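Local coordinates for competence/damage-inducible protein CinA (Agrobacterium tumefaciens, PDB 2A9S) that is of unknown function but belongs to the CinA family of competence- and damage-inducible proteins, probably linked to DNA uptake or the damage response, at residues 9-12 with 13-17. Residues are numbered along the deposited sequence; the frame is centred on the assembly and turned at random.
Sequences DIEE and LARRI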
loop_
_atom_site.group_PDB
_atom_site.type_symbol
_atom_site.label_atom_id
_atom_site.label_comp_id
_atom_site.label_asym_id
_atom_site.label_seq_id
_atom_site.Cartn_x
_atom_site.Cartn_y
_atom_site.Cartn_z
ATOM N N ASP A 9 13.884 9.613 -11.004
ATOM C CA ASP A 9 14.490 10.044 -9.775
ATOM C C ASP A 9 13.874 9.344 -8.539
ATOM O O ASP A 9 14.610 9.038 -7.597
ATOM C CB ASP A 9 14.544 11.572 -9.662
ATOM C CG ASP A 9 13.229 12.186 -9.222
ATOM O OD1 ASP A 9 12.181 11.976 -9.891
ATOM O OD2 ASP A 9 13.262 12.904 -8.203
ATOM N N ILE A 10 12.554 9.077 -8.568
ATOM C CA ILE A 10 11.876 8.318 -7.502
ATOM C C ILE A 10 12.396 6.884 -7.444
ATOM O O ILE A 10 12.759 6.392 -6.353
ATOM C CB ILE A 10 10.347 8.346 -7.643
ATOM C CG1 ILE A 10 9.819 9.784 -7.360
ATOM C CG2 ILE A 10 9.685 7.266 -6.756
ATOM C CD1 ILE A 10 8.296 9.942 -7.604
ATOM N N GLU A 11 12.470 6.231 -8.610
ATOM C CA GLU A 11 13.107 4.925 -8.695
ATOM C C GLU A 11 14.572 4.927 -8.182
ATOM O O GLU A 11 14.968 4.008 -7.422
ATOM C CB GLU A 11 13.049 4.406 -10.108
ATOM C CG GLU A 11 13.444 2.987 -10.197
ATOM C CD GLU A 11 13.642 2.563 -11.620
ATOM O OE1 GLU A 11 12.897 3.077 -12.495
ATOM O OE2 GLU A 11 14.539 1.717 -11.855
ATOM N N GLU A 12 15.347 5.957 -8.556
ATOM C CA GLU A 12 16.726 6.154 -8.026
ATOM C C GLU A 12 16.723 6.206 -6.494
ATOM O O GLU A 12 17.559 5.551 -5.824
ATOM C CB GLU A 12 17.370 7.446 -8.601
ATOM C CG GLU A 12 18.883 7.623 -8.316
ATOM C CD GLU A 12 19.556 8.951 -8.835
ATOM O OE1 GLU A 12 18.902 10.050 -8.949
ATOM O OE2 GLU A 12 20.798 8.899 -9.091
ATOM N N LEU A 13 15.788 6.976 -5.926
ATOM C CA LEU A 13 15.733 7.118 -4.463
ATOM C C LEU A 13 15.382 5.770 -3.794
ATOM O O LEU A 13 16.021 5.386 -2.804
ATOM C CB LEU A 13 14.763 8.231 -4.027
ATOM C CG LEU A 13 15.139 9.704 -4.310
ATOM C CD1 LEU A 13 13.847 10.537 -4.214
ATOM C CD2 LEU A 13 16.198 10.220 -3.349
ATOM N N ALA A 14 14.380 5.073 -4.336
ATOM C CA ALA A 14 13.995 3.761 -3.830
ATOM C C ALA A 14 15.191 2.800 -3.899
ATOM O O ALA A 14 15.490 2.061 -2.935
ATOM C CB ALA A 14 12.771 3.222 -4.618
ATOM N N ARG A 15 15.914 2.859 -5.017
ATOM C CA ARG A 15 17.071 1.978 -5.217
ATOM C C ARG A 15 18.130 2.283 -4.165
ATOM O O ARG A 15 18.720 1.348 -3.633
ATOM C CB ARG A 15 17.675 2.163 -6.616
ATOM C CG ARG A 15 18.612 0.992 -7.025
ATOM C CD ARG A 15 18.881 0.964 -8.521
ATOM N NE ARG A 15 17.648 0.802 -9.311
ATOM C CZ ARG A 15 16.990 -0.349 -9.480
ATOM N NH1 ARG A 15 15.883 -0.376 -10.216
ATOM N NH2 ARG A 15 17.421 -1.478 -8.930
ATOM N N ARG A 16 18.341 3.576 -3.851
ATOM C CA ARG A 16 19.327 3.997 -2.843
ATOM C C ARG A 16 18.963 3.418 -1.463
ATOM O O ARG A 16 19.812 2.872 -0.750
ATOM C CB ARG A 16 19.476 5.526 -2.795
ATOM C CG ARG A 16 20.206 5.979 -1.541
ATOM C CD ARG A 16 20.877 7.319 -1.687
ATOM N NE ARG A 16 21.637 7.626 -0.472
ATOM C CZ ARG A 16 22.041 8.855 -0.149
ATOM N NH1 ARG A 16 21.747 9.874 -0.944
ATOM N NH2 ARG A 16 22.716 9.066 0.976
ATOM N N ILE A 17 17.682 3.484 -1.122
ATOM C CA ILE A 17 17.218 2.976 0.164
ATOM C C ILE A 17 17.470 1.458 0.266
ATOM O O ILE A 17 18.003 0.983 1.280
ATOM C CB ILE A 17 15.744 3.323 0.398
ATOM C CG1 ILE A 17 15.610 4.860 0.599
ATOM C CG2 ILE A 17 15.190 2.553 1.589
ATOM C CD1 ILE A 17 14.161 5.371 0.377
#
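E11 and R15 form a salt bridge one helical turn apart. R15 NH1 donates to E11 OE2 over 3.0 Å, with a fairly straight N-H...O angle of 161°. The carboxylate oxygen is met on its anti side and lies almost in the guanidinium plane, at the edge of that group. The two flat groups are steeply turned against each other, 71° between planes. Both side chains leave the helix side by side and point the same way. R15 bends at chi3 (-60°), which turns its guanidinium toward the extended glutamate. The other carboxylate oxygen, E11 OE1, has a weak hydrogen bond to S4 OG. Beneath the pair, R15 N donates a hydrogen bond to E11 O at 2.8 Å, and R15 CB packs on the same oxygen at 3.4 Å. L13 N, A14 N and R16 N hydrogen-bond the carbonyl oxygens of D9, I10 and E12 in the same way. L13 CG also rests 3.4 Å from D9 O. The D9 carboxylate turns elsewhere, to a salt bridge with R156 of helix 147-167. I10 and I17 face inward, touching helices 147-167 and 38-43. This is an i to i+4 glutamate-arginine bridge on the polar flank of the amphipathic helix 8-24, beside the loop that carries I46.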